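Local coordinates for heat shock protein, putative (Plasmodium falciparum, PDB 1Y6Z) that is the middle domain of a putative Hsp90-family heat shock protein, which as a whole probably works as an ATP-dependent chaperone that binds unfolded proteins, at residues P5-Q9 / F47-L51; I53-P58 / T153-Y157. One frame throughout, in Å; residues are numbered along the deposited sequence.

The two contacts follow one another along the chain, their centres about 22 Å apart, and strand 47-53 of the mixed sheet runs from one to the other. Contact 1 packs the N-terminal 3-10 turn against one face of the sheet, on strand 47-53; contact 2 packs the loop leaving that strand against helix 145-164. Contact 1 is mostly buried although its centre lies about 22 Å from the centre of the chain, whereas contact 2 is only partly buried although about 9 Å from it. An indole, an amide and an aliphatic cluster meet in contact 1. Contact 2 is more thoroughly apolar, its phenylalanine ring rimmed by prolines and backbone carbonyls.

Contact 1: P5-Q9 / F47-L51; sequences PIWKQ and FNSIL
The indole of Trp7 meets the side chain of Asn48 at its edge, near CD1, with the ring and amide planes turned 43° apart. On one face of the ring lies Pro5, whose CB sits 3.4 Å above the indole plane and toward its rim, so the turn folds its own proline onto its tryptophan. Tyr76 also meets the indole, and the pyrrole nitrogen NE1 is hydrogen-bonded to Asp102, which gives this large buried ring a partner for its one polar atom. A chi1 of 62° brings the indole's CD1 edge to 3.9 Å from Asn48 CB while Trp7 CB meets Ile50.

The backbone takes part as well. Trp7 O comes to 3.4 Å from CB of Asn48 at the middle of the contact, and the same oxygen accepts a hydrogen bond from His38 on the neighbouring strand 35-41. The short polar side chain of Asn48 suits a spot partly open to solvent and beside polar groups such as Asp102.

Two residues along the strand, Ile50 supplies the apolar half. Its CD1 reaches Ile6 CG2 at 3.7 Å and Trp7 CB at 3.9 Å, the two isoleucines crossing at about a right angle. A long branched chain can thus fill the angle between successive residues of the turn, which is closed by the bond from Lys8 N to Pro5 O (3.0 Å).

Asn48 and Ile50 face the turn, while Phe47, before them, and Ser49, between them, point the other way; Phe47 and Leu51 touch helix 121-141. This alternation is that of a beta strand within a sheet packed on both sides, here the mixed sheet of the large alpha-beta-alpha part of the Hsp90 middle domain, with the N-terminal 3-10 turn covering part of one side.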
loop_
_atom_site.group_PDB
_atom_site.type_symbol
_atom_site.label_atom_id
_atom_site.label_comp_id
_atom_site.label_asym_id
_atom_site.label_seq_id
_atom_site.Cartn_x
_atom_site.Cartn_y
_atom_site.Cartn_z
ATOM N N PRO B 5 -19.962 8.698 22.198
ATOM C CA PRO B 5 -19.279 7.423 22.045
ATOM C C PRO B 5 -17.813 7.610 21.639
ATOM O O PRO B 5 -17.489 8.592 20.952
ATOM C CB PRO B 5 -20.063 6.755 20.922
ATOM C CG PRO B 5 -20.521 7.871 20.066
ATOM C CD PRO B 5 -20.895 8.949 21.074
ATOM N N ILE B 6 -16.971 6.654 22.022
ATOM C CA ILE B 6 -15.518 6.712 21.785
ATOM C C ILE B 6 -15.165 7.101 20.332
ATOM O O ILE B 6 -14.304 7.947 20.135
ATOM C CB ILE B 6 -14.797 5.407 22.218
ATOM C CG1 ILE B 6 -13.270 5.519 22.059
ATOM C CG2 ILE B 6 -15.303 4.233 21.403
ATOM C CD1 ILE B 6 -12.466 4.455 22.849
ATOM N N TRP B 7 -15.865 6.524 19.348
ATOM C CA TRP B 7 -15.569 6.725 17.915
ATOM C C TRP B 7 -15.810 8.110 17.360
ATOM O O TRP B 7 -15.482 8.365 16.185
ATOM C CB TRP B 7 -16.301 5.712 17.038
ATOM C CG TRP B 7 -17.829 5.782 17.100
ATOM C CD1 TRP B 7 -18.662 6.575 16.344
ATOM C CD2 TRP B 7 -18.680 4.960 17.901
ATOM N NE1 TRP B 7 -19.971 6.331 16.666
ATOM C CE2 TRP B 7 -20.017 5.331 17.605
ATOM C CE3 TRP B 7 -18.450 3.961 18.854
ATOM C CZ2 TRP B 7 -21.104 4.732 18.224
ATOM C CZ3 TRP B 7 -19.539 3.356 19.471
ATOM C CH2 TRP B 7 -20.844 3.745 19.154
ATOM N N LYS B 8 -16.375 8.972 18.213
ATOM C CA LYS B 8 -16.688 10.362 17.911
ATOM C C LYS B 8 -15.762 11.331 18.644
ATOM O O LYS B 8 -15.616 12.487 18.233
ATOM C CB LYS B 8 -18.143 10.649 18.274
ATOM C CG LYS B 8 -18.969 11.062 17.074
ATOM C CD LYS B 8 -19.401 9.887 16.219
ATOM C CE LYS B 8 -20.219 10.385 15.055
ATOM N NZ LYS B 8 -21.246 11.353 15.577
ATOM N N GLN B 9 -15.173 10.854 19.744
ATOM C CA GLN B 9 -14.072 11.518 20.401
ATOM C C GLN B 9 -12.824 11.551 19.478
ATOM O O GLN B 9 -12.631 10.676 18.626
ATOM C CB GLN B 9 -13.757 10.799 21.720
ATOM C CG GLN B 9 -15.003 10.477 22.578
ATOM C CD GLN B 9 -14.656 10.014 23.995
ATOM O OE1 GLN B 9 -13.865 10.645 24.687
ATOM N NE2 GLN B 9 -15.256 8.903 24.429
ATOM N N PHE B 47 -18.218 8.903 7.805
ATOM C CA PHE B 47 -18.335 7.805 8.781
ATOM C C PHE B 47 -17.086 7.764 9.683
ATOM O O PHE B 47 -16.027 8.332 9.336
ATOM C CB PHE B 47 -18.644 6.454 8.097
ATOM C CG PHE B 47 -17.479 5.852 7.334
ATOM C CD1 PHE B 47 -16.515 5.078 7.997
ATOM C CD2 PHE B 47 -17.335 6.064 5.973
ATOM C CE1 PHE B 47 -15.435 4.534 7.300
ATOM C CE2 PHE B 47 -16.235 5.527 5.257
ATOM C CZ PHE B 47 -15.305 4.742 5.925
ATOM N N ASN B 48 -17.260 7.141 10.843
ATOM C CA ASN B 48 -16.187 6.857 11.796
ATOM C C ASN B 48 -16.006 5.352 11.878
ATOM O O ASN B 48 -16.958 4.617 11.710
ATOM C CB ASN B 48 -16.596 7.326 13.180
ATOM C CG ASN B 48 -17.072 8.745 13.198
ATOM O OD1 ASN B 48 -16.268 9.686 13.131
ATOM N ND2 ASN B 48 -18.391 8.926 13.345
ATOM N N SER B 49 -14.790 4.867 12.133
ATOM C CA SER B 49 -14.653 3.435 12.300
ATOM C C SER B 49 -13.554 3.161 13.297
ATOM O O SER B 49 -12.613 3.924 13.403
ATOM C CB SER B 49 -14.388 2.695 10.988
ATOM O OG SER B 49 -14.478 1.263 11.113
ATOM N N ILE B 50 -13.749 2.129 14.098
ATOM C CA ILE B 50 -12.614 1.612 14.891
ATOM C C ILE B 50 -12.624 0.135 14.562
ATOM O O ILE B 50 -13.682 -0.495 14.686
ATOM C CB ILE B 50 -12.759 1.791 16.435
ATOM C CG1 ILE B 50 -13.124 3.228 16.820
ATOM C CG2 ILE B 50 -11.427 1.302 17.118
ATOM C CD1 ILE B 50 -13.347 3.454 18.322
ATOM N N LEU B 51 -11.474 -0.421 14.155
ATOM C CA LEU B 51 -11.407 -1.776 13.712
ATOM C C LEU B 51 -10.336 -2.423 14.598
ATOM O O LEU B 51 -9.353 -1.808 14.852
ATOM C CB LEU B 51 -10.906 -1.793 12.269
ATOM C CG LEU B 51 -11.864 -1.235 11.171
ATOM C CD1 LEU B 51 -11.075 -1.458 9.794
ATOM C CD2 LEU B 51 -13.135 -2.017 11.187
#

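Contact 2: I53-P58 / T153-Y157; sequences IPGSLP and TFGKY
Phe154 fills the curve of the 53-58 loop, and apolar contacts ring it. Pro58 CD lies in the plane of the ring at its edge, 4.0 Å from CE2, and Pro54 CB stands 3.9 Å from CZ; prolines give the loop rigid, apolar walls. Ile53 CG2 approaches Phe154 CE1 obliquely. Thr153 CG2 sits 3.6 Å above the centre of one ring face, and also meets Leu57 N at 3.7 Å, because the methyl is anti to the threonine's own backbone N while OG1 turns back to Lys149 O. Phe96 stacks on Phe154 as well.

The packing joins the loop at the end of strand 47-53 of the mixed sheet to helix 145-164, within the Hsp90 middle domain.

Leu57 extends the apolar surface: its CD1 lies near Phe154 CE2 and also touches Tyr157 CE1 at the ring edge, 3.9 Å away, the leucine crossing the tyrosine at about a right angle. Tyr157 OH is hydrogen-bonded to Met65 O, which satisfies the polar end of the ring.

Of polar atoms, two loop carbonyls face the Phe154 edge near its plane, with Pro54 O 3.2 Å from CE1 and Ser56 O 3.5 Å from CZ, where the weakly positive ring hydrogens suit them.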
loop_
_atom_site.group_PDB
_atom_site.type_symbol
_atom_site.label_atom_id
_atom_site.label_comp_id
_atom_site.label_asym_id
_atom_site.label_seq_id
_atom_site.Cartn_x
_atom_site.Cartn_y
_atom_site.Cartn_z
ATOM N N ILE B 53 -8.159 -6.164 15.564
ATOM C CA ILE B 53 -7.754 -7.529 15.376
ATOM C C ILE B 53 -7.809 -8.143 16.753
ATOM O O ILE B 53 -7.121 -7.668 17.690
ATOM C CB ILE B 53 -6.339 -7.613 14.817
ATOM C CG1 ILE B 53 -6.331 -7.018 13.409
ATOM C CG2 ILE B 53 -5.827 -9.086 14.783
ATOM C CD1 ILE B 53 -4.930 -7.054 12.805
ATOM N N PRO B 54 -8.654 -9.155 16.919
ATOM C CA PRO B 54 -8.810 -9.783 18.234
ATOM C C PRO B 54 -7.519 -10.426 18.713
ATOM O O PRO B 54 -6.683 -10.770 17.894
ATOM C CB PRO B 54 -9.912 -10.864 17.973
ATOM C CG PRO B 54 -10.705 -10.252 16.871
ATOM C CD PRO B 54 -9.601 -9.732 15.953
ATOM N N GLY B 55 -7.380 -10.607 20.028
ATOM C CA GLY B 55 -6.253 -11.357 20.598
ATOM C C GLY B 55 -6.232 -12.866 20.382
ATOM O O GLY B 55 -5.174 -13.504 20.545
ATOM N N SER B 56 -7.403 -13.440 20.075
ATOM C CA SER B 56 -7.573 -14.861 19.939
ATOM C C SER B 56 -8.782 -15.083 19.048
ATOM O O SER B 56 -9.540 -14.144 18.774
ATOM C CB SER B 56 -7.757 -15.562 21.306
ATOM O OG SER B 56 -8.923 -15.104 21.965
ATOM N N LEU B 57 -9.007 -16.319 18.614
ATOM C CA LEU B 57 -10.113 -16.585 17.682
ATOM C C LEU B 57 -11.468 -16.227 18.321
ATOM O O LEU B 57 -11.755 -16.695 19.452
ATOM C CB LEU B 57 -10.024 -18.034 17.217
ATOM C CG LEU B 57 -10.767 -18.559 16.010
ATOM C CD1 LEU B 57 -10.436 -17.695 14.723
ATOM C CD2 LEU B 57 -10.442 -20.068 15.830
ATOM N N PRO B 58 -12.303 -15.367 17.669
ATOM C CA PRO B 58 -13.615 -15.144 18.273
ATOM C C PRO B 58 -14.370 -16.472 18.437
ATOM O O PRO B 58 -14.139 -17.403 17.679
ATOM C CB PRO B 58 -14.337 -14.254 17.249
ATOM C CG PRO B 58 -13.224 -13.479 16.572
ATOM C CD PRO B 58 -12.081 -14.472 16.498
ATOM N N THR B 153 -2.761 -17.536 14.532
ATOM C CA THR B 153 -4.238 -17.527 14.815
ATOM C C THR B 153 -5.092 -17.235 13.574
ATOM O O THR B 153 -6.121 -17.908 13.349
ATOM C CB THR B 153 -4.568 -16.443 15.868
ATOM O OG1 THR B 153 -3.608 -16.521 16.938
ATOM C CG2 THR B 153 -6.080 -16.500 16.411
ATOM N N PHE B 154 -4.679 -16.203 12.813
ATOM C CA PHE B 154 -5.481 -15.658 11.730
ATOM C C PHE B 154 -4.863 -15.800 10.332
ATOM O O PHE B 154 -5.495 -15.486 9.335
ATOM C CB PHE B 154 -5.782 -14.169 11.993
ATOM C CG PHE B 154 -6.529 -13.923 13.251
ATOM C CD1 PHE B 154 -5.914 -13.227 14.315
ATOM C CD2 PHE B 154 -7.873 -14.343 13.389
ATOM C CE1 PHE B 154 -6.606 -12.957 15.557
ATOM C CE2 PHE B 154 -8.598 -14.097 14.629
ATOM C CZ PHE B 154 -7.936 -13.404 15.725
ATOM N N GLY B 155 -3.653 -16.355 10.266
ATOM C CA GLY B 155 -2.989 -16.634 8.973
ATOM C C GLY B 155 -3.808 -17.463 8.006
ATOM O O GLY B 155 -3.685 -17.263 6.803
ATOM N N LYS B 156 -4.631 -18.416 8.516
ATOM C CA LYS B 156 -5.499 -19.184 7.648
ATOM C C LYS B 156 -6.447 -18.274 6.883
ATOM O O LYS B 156 -6.735 -18.526 5.704
ATOM C CB LYS B 156 -6.296 -20.243 8.446
ATOM C CG LYS B 156 -7.063 -19.638 9.667
ATOM C CD LYS B 156 -7.572 -20.776 10.593
ATOM C CE LYS B 156 -8.720 -20.253 11.462
ATOM N NZ LYS B 156 -9.302 -21.442 12.304
ATOM N N TYR B 157 -6.922 -17.193 7.538
ATOM C CA TYR B 157 -7.868 -16.260 6.868
ATOM C C TYR B 157 -7.162 -15.506 5.728
ATOM O O TYR B 157 -7.728 -15.278 4.691
ATOM C CB TYR B 157 -8.478 -15.271 7.866
ATOM C CG TYR B 157 -9.448 -15.971 8.747
ATOM C CD1 TYR B 157 -9.105 -16.336 10.035
ATOM C CD2 TYR B 157 -10.683 -16.338 8.261
ATOM C CE1 TYR B 157 -10.062 -17.031 10.861
ATOM C CE2 TYR B 157 -11.661 -17.024 9.087
ATOM C CZ TYR B 157 -11.345 -17.356 10.354
ATOM O OH TYR B 157 -12.252 -18.108 11.141
#